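Long-range contacts in intracellular serine protease (Bacillus licheniformis, PDB 4ZOQ), which probably acts as a subtilisin-like serine endopeptidase, a lanthipeptide protease that cuts peptide bonds in a sequence-specific manner: residues V178-M183 / Y214-R219; G139-L144 / K189-S194. One frame throughout, in Å; residues are numbered along the deposited sequence.

Contact 1. Residues V178-M183 / Y214-R219; sequences VNLDEM and YSNQGR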
loop_
_atom_site.group_PDB
_atom_site.type_symbol
_atom_site.label_atom_id
_atom_site.label_comp_id
_atom_site.label_asym_id
_atom_site.label_seq_id
_atom_site.Cartn_x
_atom_site.Cartn_y
_atom_site.Cartn_z
ATOM N N VAL B 178 10.429 12.811 9.036
ATOM C CA VAL B 178 11.666 13.354 8.458
ATOM C C VAL B 178 11.446 13.784 7.001
ATOM O O VAL B 178 10.504 13.308 6.330
ATOM C CB VAL B 178 12.846 12.313 8.505
ATOM C CG1 VAL B 178 12.971 11.718 9.889
ATOM C CG2 VAL B 178 12.615 11.177 7.538
ATOM N N ASN B 179 12.342 14.635 6.501
ATOM C CA ASN B 179 12.385 15.005 5.091
ATOM C C ASN B 179 13.164 13.940 4.354
ATOM O O ASN B 179 14.315 13.689 4.681
ATOM C CB ASN B 179 13.042 16.383 4.902
ATOM C CG ASN B 179 13.063 16.838 3.440
ATOM O OD1 ASN B 179 13.881 16.378 2.639
ATOM N ND2 ASN B 179 12.165 17.754 3.094
ATOM N N LEU B 180 12.546 13.290 3.378
ATOM C CA LEU B 180 13.191 12.123 2.778
ATOM C C LEU B 180 14.404 12.521 1.919
ATOM O O LEU B 180 15.366 11.762 1.816
ATOM C CB LEU B 180 12.178 11.294 1.962
ATOM C CG LEU B 180 11.139 10.615 2.860
ATOM C CD1 LEU B 180 9.991 9.988 2.068
ATOM C CD2 LEU B 180 11.810 9.577 3.742
ATOM N N ASP B 181 14.390 13.734 1.378
ATOM C CA ASP B 181 15.535 14.228 0.610
ATOM C C ASP B 181 16.739 14.491 1.538
ATOM O O ASP B 181 17.868 14.108 1.223
ATOM C CB ASP B 181 15.145 15.486 -0.169
ATOM C CG ASP B 181 13.998 15.225 -1.157
ATOM O OD1 ASP B 181 14.082 14.200 -1.880
ATOM O OD2 ASP B 181 13.024 16.031 -1.218
ATOM N N GLU B 182 16.497 15.100 2.698
ATOM C CA GLU B 182 17.554 15.262 3.691
ATOM C C GLU B 182 18.027 13.915 4.223
ATOM O O GLU B 182 19.198 13.755 4.549
ATOM C CB GLU B 182 17.081 16.142 4.846
ATOM C CG GLU B 182 16.805 17.573 4.427
ATOM C CD GLU B 182 16.079 18.370 5.503
ATOM O OE1 GLU B 182 16.375 18.171 6.712
ATOM O OE2 GLU B 182 15.192 19.191 5.139
ATOM N N MET B 183 17.126 12.940 4.299
ATOM C CA MET B 183 17.509 11.618 4.771
ATOM C C MET B 183 18.472 10.975 3.776
ATOM O O MET B 183 19.386 10.240 4.149
ATOM C CB MET B 183 16.284 10.721 4.980
ATOM C CG MET B 183 16.649 9.376 5.578
ATOM S SD MET B 183 15.273 8.263 5.821
ATOM C CE MET B 183 14.903 7.848 4.118
ATOM N N TYR B 214 3.911 13.161 11.911
ATOM C CA TYR B 214 4.750 11.999 11.632
ATOM C C TYR B 214 4.983 11.827 10.137
ATOM O O TYR B 214 5.832 11.067 9.708
ATOM C CB TYR B 214 4.113 10.742 12.205
ATOM C CG TYR B 214 2.721 10.517 11.673
ATOM C CD1 TYR B 214 2.530 9.982 10.415
ATOM C CD2 TYR B 214 1.581 10.826 12.440
ATOM C CE1 TYR B 214 1.269 9.790 9.892
ATOM C CE2 TYR B 214 0.287 10.607 11.925
ATOM C CZ TYR B 214 0.155 10.086 10.635
ATOM O OH TYR B 214 -1.065 9.852 10.047
ATOM N N SER B 215 4.207 12.523 9.334
ATOM C CA SER B 215 4.232 12.233 7.909
ATOM C C SER B 215 5.572 12.620 7.240
ATOM O O SER B 215 5.992 13.764 7.291
ATOM C CB SER B 215 3.062 12.939 7.247
ATOM O OG SER B 215 2.895 12.520 5.921
ATOM N N ASN B 216 6.241 11.647 6.637
ATOM C CA ASN B 216 7.451 11.904 5.869
ATOM C C ASN B 216 7.170 12.887 4.741
ATOM O O ASN B 216 6.102 12.843 4.121
ATOM C CB ASN B 216 8.038 10.591 5.285
ATOM C CG ASN B 216 8.780 9.755 6.325
ATOM O OD1 ASN B 216 9.151 10.241 7.396
ATOM N ND2 ASN B 216 9.009 8.501 6.003
ATOM N N GLN B 217 8.149 13.746 4.473
ATOM C CA GLN B 217 8.037 14.812 3.489
ATOM C C GLN B 217 9.158 14.650 2.493
ATOM O O GLN B 217 10.153 14.008 2.797
ATOM C CB GLN B 217 8.115 16.185 4.187
ATOM C CG GLN B 217 7.058 16.338 5.274
ATOM C CD GLN B 217 7.068 17.698 5.982
ATOM O OE1 GLN B 217 7.808 18.602 5.612
ATOM N NE2 GLN B 217 6.198 17.851 6.979
ATOM N N GLY B 218 9.031 15.288 1.334
ATOM C CA GLY B 218 10.054 15.214 0.306
ATOM C C GLY B 218 9.483 15.395 -1.082
ATOM O O GLY B 218 8.269 15.410 -1.253
ATOM N N ARG B 219 10.360 15.510 -2.077
ATOM C CA ARG B 219 9.935 15.719 -3.447
ATOM C C ARG B 219 9.140 14.532 -3.981
ATOM O O ARG B 219 8.407 14.685 -4.946
ATOM C CB ARG B 219 11.146 15.997 -4.342
ATOM C CG ARG B 219 11.912 17.240 -3.918
ATOM C CD ARG B 219 13.052 17.595 -4.861
ATOM N NE ARG B 219 14.100 18.269 -4.110
ATOM C CZ ARG B 219 15.118 17.661 -3.524
ATOM N NH1 ARG B 219 15.314 16.364 -3.689
ATOM N NH2 ARG B 219 15.993 18.371 -2.834
HETATM O O HOH W 1 10.608 19.346 4.814
#
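N179 and Q217 form a single backbone bridge between two segments running 19° apart. Q217 N donates to V178 O at 3.0 Å, and L180 N gives a short, nearly straight bond of 2.6 Å to Q217 O. Upstream of the bridge, V178 and N216 point their side chains the same way, and N216 OD1 takes a weak bond from V178 N. The amide's other end, ND2, donates to A173 O. L180 crosses N216 at about a right angle, resting CD1 on its CB. Here, in the subtilase fold, the loop leading into strand 221-226 of the main, largely parallel sheet is tied to the first turn of helix 180-187. N179 is the N-cap of that helix: with CG anti to the backbone N (chi1 -178°), its OD1 accepts from E182 N at 2.9 Å, while ND2 donates to a water that in turn donates to Q217 OE1. At the far end D181 grips R219 twice. D181 OD2 receives R219 N at 2.8 Å, on its syn side. D181 OD1 forms a salt bridge with R219 NH1 (3.1 Å), and the carboxylate is stacked over one guanidinium face with the planes 23° apart. An alanine in place of D181 is likely to leave R219 N without this acceptor and the guanidinium free to swing away from the helix. G218, between Q217 and R219, adopts backbone angles that would jam a side chain against the preceding carbonyl, and a CB would also crowd L180 CB.

Contact 2. Residues G139-L144 / K189-S194; sequences GSYTSL and KVHLPS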
loop_
_atom_site.group_PDB
_atom_site.type_symbol
_atom_site.label_atom_id
_atom_site.label_comp_id
_atom_site.label_asym_id
_atom_site.label_seq_id
_atom_site.Cartn_x
_atom_site.Cartn_y
_atom_site.Cartn_z
ATOM N N GLY B 139 7.004 -0.177 4.124
ATOM C CA GLY B 139 8.212 0.213 3.428
ATOM C C GLY B 139 9.423 -0.129 4.264
ATOM O O GLY B 139 9.288 -0.548 5.412
ATOM N N SER B 140 10.606 0.039 3.692
ATOM C CA SER B 140 11.822 -0.171 4.439
ATOM C C SER B 140 12.707 1.037 4.208
ATOM O O SER B 140 12.619 1.674 3.149
ATOM C CB SER B 140 12.524 -1.455 4.001
ATOM O OG SER B 140 13.052 -1.311 2.689
ATOM N N TYR B 141 13.539 1.362 5.198
ATOM C CA TYR B 141 14.558 2.409 5.025
ATOM C C TYR B 141 15.879 1.745 4.684
ATOM O O TYR B 141 16.503 1.091 5.521
ATOM C CB TYR B 141 14.673 3.273 6.262
ATOM C CG TYR B 141 13.395 4.014 6.567
ATOM C CD1 TYR B 141 12.356 3.377 7.236
ATOM C CD2 TYR B 141 13.216 5.347 6.179
ATOM C CE1 TYR B 141 11.179 4.030 7.524
ATOM C CE2 TYR B 141 12.033 6.023 6.468
ATOM C CZ TYR B 141 11.014 5.357 7.148
ATOM O OH TYR B 141 9.818 5.991 7.459
ATOM N N THR B 142 16.279 1.911 3.430
ATOM C CA THR B 142 17.371 1.147 2.860
ATOM C C THR B 142 18.606 1.992 2.602
ATOM O O THR B 142 18.533 3.002 1.887
ATOM C CB THR B 142 16.922 0.510 1.503
ATOM O OG1 THR B 142 15.830 -0.390 1.715
ATOM C CG2 THR B 142 18.072 -0.205 0.805
ATOM N N SER B 143 19.745 1.549 3.135
ATOM C CA SER B 143 21.015 2.204 2.845
ATOM C C SER B 143 21.421 1.890 1.425
ATOM O O SER B 143 21.400 0.731 1.003
ATOM C CB SER B 143 22.106 1.769 3.823
ATOM O OG SER B 143 21.708 1.998 5.172
ATOM N N LEU B 144 21.791 2.924 0.685
ATOM C CA LEU B 144 22.180 2.737 -0.693
ATOM C C LEU B 144 23.688 2.462 -0.804
ATOM O O LEU B 144 24.404 3.144 -1.530
ATOM C CB LEU B 144 21.787 3.956 -1.518
ATOM C CG LEU B 144 20.286 4.102 -1.748
ATOM C CD1 LEU B 144 19.972 5.340 -2.579
ATOM C CD2 LEU B 144 19.739 2.859 -2.409
ATOM N N LYS B 189 20.080 7.006 2.835
ATOM C CA LYS B 189 18.967 6.051 2.869
ATOM C C LYS B 189 17.819 6.536 2.009
ATOM O O LYS B 189 17.693 7.719 1.701
ATOM C CB LYS B 189 18.456 5.814 4.286
ATOM C CG LYS B 189 19.485 5.292 5.241
ATOM C CD LYS B 189 18.858 5.121 6.604
ATOM C CE LYS B 189 19.797 4.449 7.589
ATOM N NZ LYS B 189 19.115 4.225 8.889
ATOM N N VAL B 190 16.980 5.582 1.638
ATOM C CA VAL B 190 15.840 5.822 0.779
ATOM C C VAL B 190 14.692 4.979 1.340
ATOM O O VAL B 190 14.929 3.939 1.965
ATOM C CB VAL B 190 16.201 5.480 -0.675
ATOM C CG1 VAL B 190 16.288 3.968 -0.886
ATOM C CG2 VAL B 190 15.262 6.126 -1.627
ATOM N N HIS B 191 13.463 5.466 1.228
ATOM C CA HIS B 191 12.308 4.713 1.719
ATOM C C HIS B 191 11.706 3.992 0.516
ATOM O O HIS B 191 11.280 4.647 -0.434
ATOM C CB HIS B 191 11.279 5.644 2.402
ATOM C CG HIS B 191 10.134 4.932 3.071
ATOM N ND1 HIS B 191 8.835 5.010 2.608
ATOM C CD2 HIS B 191 10.089 4.156 4.182
ATOM C CE1 HIS B 191 8.042 4.314 3.402
ATOM N NE2 HIS B 191 8.779 3.777 4.358
ATOM N N LEU B 192 11.656 2.663 0.562
ATOM C CA LEU B 192 11.227 1.843 -0.581
ATOM C C LEU B 192 9.982 1.036 -0.208
ATOM O O LEU B 192 9.930 0.457 0.882
ATOM C CB LEU B 192 12.361 0.916 -0.981
ATOM C CG LEU B 192 13.661 1.591 -1.419
ATOM C CD1 LEU B 192 14.733 0.572 -1.516
ATOM C CD2 LEU B 192 13.457 2.190 -2.775
ATOM N N PRO B 193 8.990 0.942 -1.123
ATOM C CA PRO B 193 9.030 1.348 -2.535
ATOM C C PRO B 193 8.595 2.777 -2.831
ATOM O O PRO B 193 8.541 3.157 -4.002
ATOM C CB PRO B 193 8.030 0.387 -3.182
ATOM C CG PRO B 193 6.956 0.195 -2.101
ATOM C CD PRO B 193 7.726 0.247 -0.780
ATOM N N SER B 194 8.300 3.560 -1.801
ATOM C CA SER B 194 7.697 4.887 -1.989
ATOM C C SER B 194 8.576 5.835 -2.806
ATOM O O SER B 194 8.065 6.729 -3.486
ATOM C CB SER B 194 7.349 5.515 -0.629
ATOM O OG SER B 194 8.508 5.931 0.053
#
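One face of the Y141 ring is covered by H191, whose CD2 sits 3.3 Å from Y141 CZ, offset toward the rim; the two planes meet obliquely at 47°, their centroids 4.5 Å apart. K176 makes a cation-pi contact with the tyrosine ring. At the imidazole edge S194 OG lies close to the ring plane and accepts from H191 ND1 at 2.7 Å; E220 is a further partner of that hydroxyl. These rings lie on one side of a two-stranded antiparallel sheet, strands 140-143 and 189-192, set apart from the main, largely parallel sheet of the subtilase fold. S140 pairs with L192 and T142 with V190 as hydrogen-bonded pairs, each through two backbone bonds, T142 N to V190 O being the straightest (2.8 Å, 174°). Y141-H191 and S143-K189 are the non-hydrogen-bonded pairs, and in the latter the extended lysine chain passes alongside S143 OG. On the opposite face L192 crosses T142 at about a right angle, its CD1 against OG1 and CB, while L144 meets V190 beside helix 146-164. V190 CG1 stands between the backbone N and the carbonyl carbon (chi1 73°), a placement that brings it to L144 CD2. Just past strand 189-192 a cis peptide bond precedes P193; just before strand 140-143, G139, without a side chain to clash with the imidazole, brings its CA within 3.7 Å of H191 NE2.

How the contacts relate
Both contacts are partly buried and lie about 12 Å apart, centre to centre, on the same side of the chain's centre. Contact 2 is a regular antiparallel strand pair with the larger interface and no exposed residue among those that touch; contact 1 is a loop against a helix start, held largely by polar groups, with an exposed arginine, R219, at one end. Helix 180-187, which begins in contact 1, leads directly into strand 189-192 of contact 2. Side chains join them too: N216 ND2 lies 3.0 Å from Y141 OH, a probable hydrogen bond, and M183 SD packs at 3.6 Å from Y141 CD2. Aromatic and aliphatic groups thus count for more in contact 2, capping and charge pairing in contact 1.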